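PDB 4RM7: acyl-CoA dehydrogenase from Slackia heliotrinireducens, which is a member of the acyl-CoA dehydrogenase family, with largely helical N- and C-terminal domains joined through a beta-rich middle domain. Local coordinates for residues Y68-F71 against A72-L75; F90-D93 against L94-Q98. All blocks are in the same frame, centred on the assembly; numbering follows the deposited sequence. Where two conformers were deposited one is given.

Contact 1: residues Y68-F71 against A72-L75; sequences YDLF and AQVL
Leu70 O accepts the backbone N-H of Val74 at 2.9 Å, the shortest of three i to i+4 bonds that set up the first turns of helix 70-84. Just before it, Asp69 O receives Gln73 N at 3.0 Å, with an N-H...O angle of 163°; just after it, Phe71 O takes the N-H of Leu75. Gln73 makes the side-chain contacts with Tyr68 and Leu70. Its CG lies beside the backbone N (chi1 -77°) and the chain then runs extended, which sends the amide back past the helix end to Tyr68. There NE2 lies 3.5 Å from Tyr68 CB and meets the ring obliquely, the amide and ring planes being nearly parallel. The other end of the amide packs on Leu70, whose CD1 is 3.3 Å from Gln73 OE1. One residue on from Leu70, a methyl group sits over the ring of Phe71: Leu75 CD1 is 4.2 Å from the centroid, 24° off the normal and displaced toward the rim, a CH-pi contact. Leu75 CD2 touches the same ring at CZ, 3.9 Å away. Asp69 occupies the N-cap position but its carboxylate forms a salt bridge with Arg63 and accepts the N-H of Gly58, while the N-H groups of Leu70 and Phe71 are bonded by the carboxylate of Asp310. Val59 O accepts Gln73 NE2, and Tyr68 OH is hydrogen-bonded to Glu101 OE1. The buried polar groups of this helix start are thus satisfied largely by other parts of the chain, and the acidic partner at its N-H groups would be expected to interact favourably with the helix dipole.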
loop_
_atom_site.group_PDB
_atom_site.type_symbol
_atom_site.label_atom_id
_atom_site.label_comp_id
_atom_site.label_asym_id
_atom_site.label_seq_id
_atom_site.Cartn_x
_atom_site.Cartn_y
_atom_site.Cartn_z
ATOM N N TYR A 68 -23.422 -17.437 24.797
ATOM C CA TYR A 68 -22.422 -16.699 25.545
ATOM C C TYR A 68 -22.563 -15.188 25.277
ATOM O O TYR A 68 -23.302 -14.760 24.381
ATOM C CB TYR A 68 -21.027 -17.196 25.186
ATOM C CG TYR A 68 -20.802 -18.623 25.620
ATOM C CD1 TYR A 68 -20.283 -18.909 26.879
ATOM C CD2 TYR A 68 -21.139 -19.693 24.790
ATOM C CE1 TYR A 68 -20.091 -20.213 27.293
ATOM C CE2 TYR A 68 -20.947 -21.004 25.200
ATOM C CZ TYR A 68 -20.428 -21.252 26.454
ATOM O OH TYR A 68 -20.232 -22.540 26.880
ATOM N N ASP A 69 -21.876 -14.380 26.075
ATOM C CA ASP A 69 -21.849 -12.943 25.853
ATOM C C ASP A 69 -20.567 -12.596 25.090
ATOM O O ASP A 69 -19.497 -12.412 25.695
ATOM C CB ASP A 69 -21.918 -12.183 27.177
ATOM C CG ASP A 69 -23.242 -12.392 27.920
ATOM O OD1 ASP A 69 -24.294 -12.594 27.261
ATOM O OD2 ASP A 69 -23.234 -12.344 29.176
ATOM N N LEU A 70 -20.683 -12.512 23.765
ATOM C CA LEU A 70 -19.516 -12.423 22.879
ATOM C C LEU A 70 -18.671 -11.144 23.056
ATOM O O LEU A 70 -17.445 -11.214 23.070
ATOM C CB LEU A 70 -19.958 -12.544 21.418
ATOM C CG LEU A 70 -18.824 -12.758 20.418
ATOM C CD1 LEU A 70 -18.007 -13.972 20.758
ATOM C CD2 LEU A 70 -19.375 -12.934 19.052
ATOM N N PHE A 71 -19.316 -9.988 23.184
ATOM C CA PHE A 71 -18.586 -8.753 23.425
ATOM C C PHE A 71 -17.754 -8.883 24.696
ATOM O O PHE A 71 -16.591 -8.483 24.718
ATOM C CB PHE A 71 -19.530 -7.558 23.533
ATOM C CG PHE A 71 -18.825 -6.243 23.703
ATOM C CD1 PHE A 71 -17.806 -5.868 22.833
ATOM C CD2 PHE A 71 -19.174 -5.370 24.724
ATOM C CE1 PHE A 71 -17.138 -4.637 22.981
ATOM C CE2 PHE A 71 -18.507 -4.132 24.888
ATOM C CZ PHE A 71 -17.495 -3.768 24.011
ATOM N N ALA A 72 -18.339 -9.465 25.743
ATOM C CA ALA A 72 -17.604 -9.685 26.990
ATOM C C ALA A 72 -16.386 -10.579 26.774
ATOM O O ALA A 72 -15.287 -10.277 27.251
ATOM C CB ALA A 72 -18.513 -10.285 28.052
ATOM N N GLN A 73 -16.596 -11.681 26.062
ATOM C CA GLN A 73 -15.517 -12.589 25.720
ATOM C C GLN A 73 -14.393 -11.875 24.967
ATOM O O GLN A 73 -13.212 -12.119 25.212
ATOM C CB GLN A 73 -16.058 -13.744 24.887
ATOM C CG GLN A 73 -16.791 -14.794 25.694
ATOM C CD GLN A 73 -17.431 -15.845 24.797
ATOM O OE1 GLN A 73 -17.863 -15.539 23.673
ATOM N NE2 GLN A 73 -17.487 -17.090 25.279
ATOM N N VAL A 74 -14.780 -10.990 24.056
ATOM C CA VAL A 74 -13.849 -10.197 23.284
ATOM C C VAL A 74 -13.019 -9.258 24.157
ATOM O O VAL A 74 -11.799 -9.135 23.983
ATOM C CB VAL A 74 -14.607 -9.402 22.221
ATOM C CG1 VAL A 74 -13.811 -8.195 21.747
ATOM C CG2 VAL A 74 -14.947 -10.313 21.077
ATOM N N LEU A 75 -13.667 -8.609 25.112
ATOM C CA LEU A 75 -12.935 -7.751 26.034
ATOM C C LEU A 75 -11.937 -8.582 26.848
ATOM O O LEU A 75 -10.812 -8.137 27.087
ATOM C CB LEU A 75 -13.890 -6.995 26.961
ATOM C CG LEU A 75 -14.850 -6.001 26.302
ATOM C CD1 LEU A 75 -15.811 -5.425 27.347
ATOM C CD2 LEU A 75 -14.093 -4.880 25.568
#

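Contact 2: residues F90-D93 against L94-Q98; sequences FQND and LLQLQ
The opening turns of helix 90-103, in the N-terminal domain, are closed by four successive i to i+4 backbone bonds. Phe90 O accepts Leu94 N at 3.0 Å, Gln91 O accepts Leu95 N, Asn92 O accepts Gln96 N at 3.1 Å, and Asp93 O accepts Leu97 N at 2.9 Å. Side chains from the second turn lie against the carbonyls of the first. Leu94 has its CG beside the backbone N (chi1 -64°), and this brings that carbon to 3.4 Å from Phe90 O, alongside the bond its own N-H makes. Gln96 repeats the arrangement two residues later: its CG is 3.3 Å from Asn92 O, and beyond CG the chain is extended, carrying the amide past the side chain of Asn92. Leu97, by contrast, has CG on the side of its carbonyl carbon and approaches the preceding turn through CB, 3.3 Å from Asp93 O. Around the helix, the Phe90 ring stacks on Phe49 and Leu94 packs on Tyr116 of helix 106-119, a residue that Leu97 and Asp93 also touch. Gln96 faces the beta-rich part of the chain, where OE1 accepts the N-H of Leu126 and its backbone O is bonded to the hydroxyl of Tyr124, both in strand 124-127. The contact therefore owes its cohesion to backbone bonding, with aliphatic carbons close to the carbonyl oxygens, while the side-chain and main-chain oxygens of one residue, Gln96, tie the helix to strand 124-127 by two separate hydrogen bonds.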
loop_
_atom_site.group_PDB
_atom_site.type_symbol
_atom_site.label_atom_id
_atom_site.label_comp_id
_atom_site.label_asym_id
_atom_site.label_seq_id
_atom_site.Cartn_x
_atom_site.Cartn_y
_atom_site.Cartn_z
ATOM N N PHE A 90 -6.641 -19.378 25.926
ATOM C CA PHE A 90 -7.995 -19.151 26.410
ATOM C C PHE A 90 -9.027 -19.126 25.309
ATOM O O PHE A 90 -10.049 -19.802 25.430
ATOM C CB PHE A 90 -8.056 -17.855 27.217
ATOM C CG PHE A 90 -7.143 -17.863 28.389
ATOM C CD1 PHE A 90 -7.212 -18.888 29.322
ATOM C CD2 PHE A 90 -6.164 -16.893 28.533
ATOM C CE1 PHE A 90 -6.344 -18.926 30.412
ATOM C CE2 PHE A 90 -5.295 -16.919 29.616
ATOM C CZ PHE A 90 -5.381 -17.943 30.555
ATOM N N GLN A 91 -8.777 -18.368 24.237
ATOM C CA GLN A 91 -9.777 -18.271 23.167
ATOM C C GLN A 91 -10.021 -19.646 22.524
ATOM O O GLN A 91 -11.157 -19.976 22.189
ATOM C CB GLN A 91 -9.398 -17.215 22.104
ATOM C CG GLN A 91 -8.041 -17.324 21.422
ATOM C CD GLN A 91 -6.940 -16.618 22.206
ATOM O OE1 GLN A 91 -7.015 -16.505 23.429
ATOM N NE2 GLN A 91 -5.904 -16.152 21.502
ATOM N N ASN A 92 -8.978 -20.464 22.383
ATOM C CA ASN A 92 -9.154 -21.793 21.800
ATOM C C ASN A 92 -9.994 -22.701 22.709
ATOM O O ASN A 92 -10.794 -23.490 22.218
ATOM C CB ASN A 92 -7.804 -22.444 21.483
ATOM C CG ASN A 92 -7.950 -23.836 20.876
ATOM O OD1 ASN A 92 -7.698 -24.844 21.536
ATOM N ND2 ASN A 92 -8.371 -23.898 19.622
ATOM N N ASP A 93 -9.840 -22.583 24.023
ATOM C CA ASP A 93 -10.729 -23.309 24.944
ATOM C C ASP A 93 -12.186 -22.855 24.838
ATOM O O ASP A 93 -13.093 -23.685 24.816
ATOM C CB ASP A 93 -10.288 -23.157 26.394
ATOM C CG ASP A 93 -8.922 -23.726 26.650
ATOM O OD1 ASP A 93 -8.485 -24.625 25.896
ATOM O OD2 ASP A 93 -8.281 -23.262 27.613
ATOM N N LEU A 94 -12.411 -21.546 24.772
ATOM C CA LEU A 94 -13.779 -21.034 24.728
ATOM C C LEU A 94 -14.517 -21.570 23.513
ATOM O O LEU A 94 -15.680 -21.923 23.601
ATOM C CB LEU A 94 -13.814 -19.503 24.715
ATOM C CG LEU A 94 -13.272 -18.810 25.969
ATOM C CD1 LEU A 94 -13.569 -17.324 25.932
ATOM C CD2 LEU A 94 -13.820 -19.452 27.227
ATOM N N LEU A 95 -13.831 -21.649 22.382
ATOM C CA LEU A 95 -14.478 -22.098 21.165
ATOM C C LEU A 95 -14.742 -23.604 21.221
ATOM O O LEU A 95 -15.785 -24.088 20.772
ATOM C CB LEU A 95 -13.624 -21.750 19.950
ATOM C CG LEU A 95 -14.182 -22.250 18.617
ATOM C CD1 LEU A 95 -15.434 -21.469 18.229
ATOM C CD2 LEU A 95 -13.138 -22.182 17.526
ATOM N N GLN A 96 -13.786 -24.337 21.781
ATOM C CA GLN A 96 -13.864 -25.791 21.849
ATOM C C GLN A 96 -14.980 -26.207 22.775
ATOM O O GLN A 96 -15.630 -27.227 22.566
ATOM C CB GLN A 96 -12.547 -26.391 22.330
ATOM C CG GLN A 96 -11.516 -26.562 21.243
ATOM C CD GLN A 96 -10.356 -27.416 21.703
ATOM O OE1 GLN A 96 -9.521 -27.848 20.898
ATOM N NE2 GLN A 96 -10.293 -27.667 23.015
ATOM N N LEU A 97 -15.180 -25.399 23.805
ATOM C CA LEU A 97 -16.232 -25.616 24.770
ATOM C C LEU A 97 -17.573 -25.438 24.102
ATOM O O LEU A 97 -18.471 -26.268 24.224
ATOM C CB LEU A 97 -16.101 -24.639 25.932
ATOM C CG LEU A 97 -17.037 -24.970 27.089
ATOM C CD1 LEU A 97 -16.856 -26.430 27.494
ATOM C CD2 LEU A 97 -16.803 -24.039 28.266
ATOM N N GLN A 98 -17.687 -24.334 23.387
ATOM C CA GLN A 98 -18.917 -23.975 22.705
ATOM C C GLN A 98 -19.305 -25.023 21.667
ATOM O O GLN A 98 -20.452 -25.472 21.627
ATOM C CB GLN A 98 -18.757 -22.613 22.055
ATOM C CG GLN A 98 -20.045 -22.011 21.580
ATOM C CD GLN A 98 -19.894 -20.543 21.279
ATOM O OE1 GLN A 98 -18.967 -19.890 21.769
ATOM N NE2 GLN A 98 -20.790 -20.015 20.451
#

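How the contacts relate
Both contacts are buried first turns of consecutive helices in the N-terminal domain, and their centres lie 12 Å apart. Contact 1 is buried throughout, pressed against helices 282-311 and 234-270; contact 2 lies nearer the middle of the chain and keeps Asn92 and Asp93 partly exposed. They meet directly, through packing: Tyr68 CD2 is 3.7 Å from Gln98 OE1, and Gln73 NE2 is 4.0 Å from Leu94 CD1. Each rests on helix 234-270, where Phe248 touches Leu70, Gln73 and Gln91. Their chemistry differs: at contact 1 a leucine methyl lies over a ring and Asp310 takes the first N-H groups, whereas contact 2 is held internally by backbone bonds and joined to strand 124-127 through Gln96.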